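Local coordinates for protein putative aminopeptidase (PDB 5NTH) that probably removes N-terminal residues from peptides as a manganese-dependent metalloaminopeptidase of the M17 leucyl aminopeptidase family, at residues 28-40 and 177-191. Sequence-based numbering, arbitrary orientation.
Sequences FKSNVTFTDISKV and QAMSLNVVMSSRAAF
Asp36 and Arg188 meet side-on: Arg188 NE gives a nearly straight bond to Asp36 OD1 (3.0 Å) and Arg188 NH1 one to the syn lone pair of Asp36 OD2 (2.8 Å). Carboxylate and guanidinium lie almost coplanar, 23° apart, which suits a two-pronged salt bridge. A bend at chi3 (66°) brings the guanidinium of Arg188, N-cap of the helix beginning at Ala189, round to the acid. OD1 also accepts from Ser38 N, closing an Asx turn, and from Ser38 OG, so OD1 takes three donors and the whole carboxylate four bonds, which fixes its rotation. The flat ring of Phe191 receives Asp36 CB over one face, a CH-pi contact of 3.7 Å from CB to the ring centroid.

Upstream, strands 32-34 and 181-185 pair in parallel. Asn31 O accepts from Leu181 N at 2.9 Å, and the ladder runs on to Thr35 N, which donates to Val183 O. Beta-branched Val32 and Val183 suit extended strands, and Phe34 CD2 packs against Val183 CB (3.6 Å).

Away from the manganese and actinonin sites, this packing builds the macro-clan N-terminal domain: within the chain, strand 32-34 edges its mixed six-stranded sheet, 181-185 separates it from strand 137-142, and Phe34, Leu181 and Val183 pack on helix 148-156.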
loop_
_atom_site.group_PDB
_atom_site.type_symbol
_atom_site.label_atom_id
_atom_site.label_comp_id
_atom_site.label_asym_id
_atom_site.label_seq_id
_atom_site.Cartn_x
_atom_site.Cartn_y
_atom_site.Cartn_z
ATOM N N PHE A 28 33.107 -6.780 -31.428
ATOM C CA PHE A 28 32.087 -5.803 -31.767
ATOM C C PHE A 28 32.632 -4.626 -32.569
ATOM O O PHE A 28 33.667 -4.079 -32.225
ATOM C CB PHE A 28 31.434 -5.275 -30.487
ATOM C CG PHE A 28 30.226 -4.473 -30.742
ATOM C CD1 PHE A 28 29.021 -5.086 -30.874
ATOM C CD2 PHE A 28 30.312 -3.113 -30.908
ATOM C CE1 PHE A 28 27.888 -4.345 -31.142
ATOM C CE2 PHE A 28 29.202 -2.357 -31.173
ATOM C CZ PHE A 28 27.981 -2.978 -31.299
ATOM N N LYS A 29 31.923 -4.243 -33.623
ATOM C CA LYS A 29 32.131 -2.958 -34.274
ATOM C C LYS A 29 30.832 -2.215 -34.404
ATOM O O LYS A 29 29.788 -2.806 -34.665
ATOM C CB LYS A 29 32.735 -3.142 -35.657
ATOM C CG LYS A 29 34.145 -3.700 -35.575
ATOM C CD LYS A 29 34.841 -3.789 -36.937
ATOM C CE LYS A 29 36.242 -4.419 -36.820
ATOM N NZ LYS A 29 36.237 -5.830 -36.288
ATOM N N SER A 30 30.887 -0.897 -34.280
ATOM C CA SER A 30 29.688 -0.120 -34.511
ATOM C C SER A 30 29.246 -0.323 -35.959
ATOM O O SER A 30 29.927 -0.974 -36.758
ATOM C CB SER A 30 29.883 1.372 -34.190
ATOM O OG SER A 30 30.006 2.191 -35.336
ATOM N N ASN A 31 28.097 0.233 -36.286
ATOM C CA ASN A 31 27.631 0.214 -37.651
ATOM C C ASN A 31 27.463 1.614 -38.127
ATOM O O ASN A 31 26.529 1.922 -38.870
ATOM C CB ASN A 31 26.315 -0.574 -37.768
ATOM C CG ASN A 31 25.129 0.108 -37.067
ATOM O OD1 ASN A 31 25.275 1.047 -36.231
ATOM N ND2 ASN A 31 23.931 -0.369 -37.409
ATOM N N VAL A 32 28.368 2.463 -37.651
ATOM C CA VAL A 32 28.418 3.848 -38.040
ATOM C C VAL A 32 29.718 4.114 -38.797
ATOM O O VAL A 32 30.806 3.656 -38.420
ATOM C CB VAL A 32 28.313 4.758 -36.823
ATOM C CG1 VAL A 32 28.320 6.212 -37.242
ATOM C CG2 VAL A 32 27.026 4.444 -36.085
ATOM N N THR A 33 29.578 4.856 -39.885
ATOM C CA THR A 33 30.702 5.309 -40.660
ATOM C C THR A 33 30.583 6.804 -40.836
ATOM O O THR A 33 29.508 7.401 -40.658
ATOM C CB THR A 33 30.757 4.605 -42.039
ATOM O OG1 THR A 33 29.583 4.908 -42.827
ATOM C CG2 THR A 33 30.908 3.108 -41.847
ATOM N N PHE A 34 31.694 7.411 -41.208
ATOM C CA PHE A 34 31.670 8.814 -41.533
ATOM C C PHE A 34 32.225 8.989 -42.937
ATOM O O PHE A 34 33.111 8.246 -43.364
ATOM C CB PHE A 34 32.485 9.597 -40.507
ATOM C CG PHE A 34 32.001 9.424 -39.084
ATOM C CD1 PHE A 34 32.321 8.282 -38.365
ATOM C CD2 PHE A 34 31.230 10.410 -38.469
ATOM C CE1 PHE A 34 31.885 8.127 -37.071
ATOM C CE2 PHE A 34 30.763 10.250 -37.181
ATOM C CZ PHE A 34 31.090 9.103 -36.477
ATOM N N THR A 35 31.696 9.968 -43.656
ATOM C CA THR A 35 32.150 10.264 -45.011
ATOM C C THR A 35 32.394 11.757 -45.100
ATOM O O THR A 35 31.576 12.556 -44.658
ATOM C CB THR A 35 31.105 9.796 -46.065
ATOM O OG1 THR A 35 31.090 8.358 -46.124
ATOM C CG2 THR A 35 31.420 10.346 -47.480
ATOM N N ASP A 36 33.507 12.136 -45.703
ATOM C CA ASP A 36 33.888 13.530 -45.772
ATOM C C ASP A 36 32.904 14.255 -46.695
ATOM O O ASP A 36 32.780 13.870 -47.837
ATOM C CB ASP A 36 35.326 13.560 -46.300
ATOM C CG ASP A 36 35.881 14.969 -46.498
ATOM O OD1 ASP A 36 35.079 15.928 -46.675
ATOM O OD2 ASP A 36 37.139 15.092 -46.479
ATOM N N ILE A 37 32.194 15.280 -46.222
ATOM C CA ILE A 37 31.122 15.900 -47.044
ATOM C C ILE A 37 31.621 16.367 -48.401
ATOM O O ILE A 37 30.860 16.451 -49.373
ATOM C CB ILE A 37 30.439 17.102 -46.373
ATOM C CG1 ILE A 37 29.204 17.540 -47.168
ATOM C CG2 ILE A 37 31.388 18.297 -46.248
ATOM C CD1 ILE A 37 28.280 18.473 -46.408
ATOM N N SER A 38 32.908 16.680 -48.478
ATOM C CA SER A 38 33.476 17.136 -49.738
ATOM C C SER A 38 33.702 15.978 -50.749
ATOM O O SER A 38 34.094 16.245 -51.887
ATOM C CB SER A 38 34.783 17.887 -49.469
ATOM O OG SER A 38 35.808 16.927 -49.233
ATOM N N LYS A 39 33.463 14.729 -50.339
ATOM C CA LYS A 39 33.653 13.545 -51.202
ATOM C C LYS A 39 32.439 12.606 -51.352
ATOM O O LYS A 39 32.594 11.433 -51.702
ATOM C CB LYS A 39 34.826 12.717 -50.708
ATOM C CG LYS A 39 35.949 13.560 -50.191
ATOM C CD LYS A 39 37.203 12.727 -49.992
ATOM C CE LYS A 39 38.289 13.608 -49.360
ATOM N NZ LYS A 39 39.674 13.138 -49.661
ATOM N N VAL A 40 31.243 13.144 -51.106
ATOM C CA VAL A 40 29.998 12.432 -51.343
ATOM C C VAL A 40 29.818 12.315 -52.840
ATOM O O VAL A 40 29.735 13.333 -53.526
ATOM C CB VAL A 40 28.795 13.190 -50.726
ATOM C CG1 VAL A 40 27.447 12.625 -51.189
ATOM C CG2 VAL A 40 28.863 13.146 -49.206
ATOM N N GLN A 177 22.780 -6.475 -36.787
ATOM C CA GLN A 177 23.366 -5.245 -37.328
ATOM C C GLN A 177 23.089 -5.263 -38.834
ATOM O O GLN A 177 23.965 -5.506 -39.669
ATOM C CB GLN A 177 24.861 -5.159 -37.021
ATOM C CG GLN A 177 25.121 -4.735 -35.583
ATOM C CD GLN A 177 26.496 -4.115 -35.394
ATOM O OE1 GLN A 177 27.501 -4.651 -35.869
ATOM N NE2 GLN A 177 26.547 -2.985 -34.674
ATOM N N ALA A 178 21.812 -5.061 -39.123
ATOM C CA ALA A 178 21.217 -5.357 -40.411
ATOM C C ALA A 178 21.430 -4.196 -41.327
ATOM O O ALA A 178 21.588 -4.367 -42.528
ATOM C CB ALA A 178 19.720 -5.613 -40.250
ATOM N N MET A 179 21.425 -3.011 -40.750
ATOM C CA MET A 179 21.483 -1.787 -41.498
ATOM C C MET A 179 22.778 -1.066 -41.148
ATOM O O MET A 179 23.667 -1.626 -40.535
ATOM C CB MET A 179 20.262 -0.954 -41.136
ATOM C CG MET A 179 20.323 -0.403 -39.725
ATOM S SD MET A 179 19.371 1.084 -39.576
ATOM C CE MET A 179 20.450 2.347 -40.210
ATOM N N SER A 180 22.874 0.191 -41.539
ATOM C CA SER A 180 24.103 0.920 -41.389
ATOM C C SER A 180 23.899 2.400 -41.513
ATOM O O SER A 180 23.154 2.835 -42.377
ATOM C CB SER A 180 25.063 0.476 -42.474
ATOM O OG SER A 180 26.329 0.889 -42.077
ATOM N N LEU A 181 24.591 3.172 -40.679
ATOM C CA LEU A 181 24.459 4.640 -40.700
ATOM C C LEU A 181 25.723 5.286 -41.189
ATOM O O LEU A 181 26.788 4.950 -40.722
ATOM C CB LEU A 181 24.132 5.206 -39.329
ATOM C CG LEU A 181 22.809 4.768 -38.720
ATOM C CD1 LEU A 181 23.003 3.437 -38.009
ATOM C CD2 LEU A 181 22.317 5.807 -37.732
ATOM N N ASN A 182 25.585 6.201 -42.146
ATOM C CA ASN A 182 26.707 6.903 -42.765
ATOM C C ASN A 182 26.606 8.406 -42.423
ATOM O O ASN A 182 25.719 9.111 -42.921
ATOM C CB ASN A 182 26.673 6.661 -44.267
ATOM C CG ASN A 182 27.803 7.370 -45.010
ATOM O OD1 ASN A 182 27.556 8.284 -45.814
ATOM N ND2 ASN A 182 29.061 6.974 -44.715
ATOM N N VAL A 183 27.490 8.881 -41.548
ATOM C CA VAL A 183 27.387 10.255 -41.065
ATOM C C VAL A 183 28.180 11.181 -41.967
ATOM O O VAL A 183 29.364 10.944 -42.274
ATOM C CB VAL A 183 27.855 10.447 -39.601
ATOM C CG1 VAL A 183 27.458 11.823 -39.091
ATOM C CG2 VAL A 183 27.223 9.414 -38.674
ATOM N N VAL A 184 27.497 12.247 -42.355
ATOM C CA VAL A 184 28.056 13.296 -43.181
ATOM C C VAL A 184 27.855 14.594 -42.437
ATOM O O VAL A 184 26.776 15.174 -42.462
ATOM C CB VAL A 184 27.346 13.381 -44.554
ATOM C CG1 VAL A 184 27.977 14.451 -45.427
ATOM C CG2 VAL A 184 27.406 12.048 -45.272
ATOM N N MET A 185 28.885 15.051 -41.756
ATOM C CA MET A 185 28.764 16.329 -41.081
ATOM C C MET A 185 29.125 17.498 -42.013
ATOM O O MET A 185 30.019 17.377 -42.870
ATOM C CB MET A 185 29.668 16.343 -39.872
ATOM C CG MET A 185 29.222 15.382 -38.788
ATOM S SD MET A 185 30.399 15.344 -37.421
ATOM C CE MET A 185 31.672 14.299 -38.175
ATOM N N SER A 186 28.469 18.643 -41.814
ATOM C CA SER A 186 28.830 19.849 -42.571
ATOM C C SER A 186 30.293 20.320 -42.264
ATOM O O SER A 186 31.035 20.664 -43.185
ATOM C CB SER A 186 27.777 20.971 -42.417
ATOM O OG SER A 186 27.568 21.314 -41.063
ATOM N N SER A 187 30.705 20.263 -41.003
ATOM C CA SER A 187 32.097 20.547 -40.617
ATOM C C SER A 187 33.013 19.425 -41.084
ATOM O O SER A 187 32.599 18.259 -41.075
ATOM C CB SER A 187 32.273 20.657 -39.085
ATOM O OG SER A 187 32.926 19.482 -38.551
ATOM N N ARG A 188 34.266 19.777 -41.408
ATOM C CA ARG A 188 35.247 18.810 -41.904
ATOM C C ARG A 188 36.398 18.557 -40.945
ATOM O O ARG A 188 37.357 17.861 -41.297
ATOM C CB ARG A 188 35.806 19.273 -43.247
ATOM C CG ARG A 188 34.795 19.327 -44.389
ATOM C CD ARG A 188 35.466 19.673 -45.737
ATOM N NE ARG A 188 36.367 18.582 -46.128
ATOM C CZ ARG A 188 37.681 18.656 -46.263
ATOM N NH1 ARG A 188 38.343 17.566 -46.588
ATOM N NH2 ARG A 188 38.345 19.801 -46.109
ATOM N N ALA A 189 36.276 19.056 -39.718
ATOM C CA ALA A 189 37.354 18.986 -38.710
ATOM C C ALA A 189 37.902 17.586 -38.392
ATOM O O ALA A 189 39.093 17.421 -38.110
ATOM C CB ALA A 189 36.897 19.654 -37.438
ATOM N N ALA A 190 37.038 16.587 -38.424
ATOM C CA ALA A 190 37.470 15.193 -38.285
ATOM C C ALA A 190 38.428 14.751 -39.408
ATOM O O ALA A 190 39.295 13.872 -39.201
ATOM C CB ALA A 190 36.250 14.263 -38.224
ATOM N N PHE A 191 38.244 15.344 -40.592
ATOM C CA PHE A 191 39.005 14.980 -41.789
ATOM C C PHE A 191 40.235 15.841 -42.023
ATOM O O PHE A 191 41.214 15.374 -42.550
ATOM C CB PHE A 191 38.073 14.999 -42.988
ATOM C CG PHE A 191 36.981 13.987 -42.872
ATOM C CD1 PHE A 191 37.223 12.650 -43.200
ATOM C CD2 PHE A 191 35.748 14.341 -42.357
ATOM C CE1 PHE A 191 36.237 11.690 -43.072
ATOM C CE2 PHE A 191 34.753 13.394 -42.228
ATOM C CZ PHE A 191 34.993 12.066 -42.592
#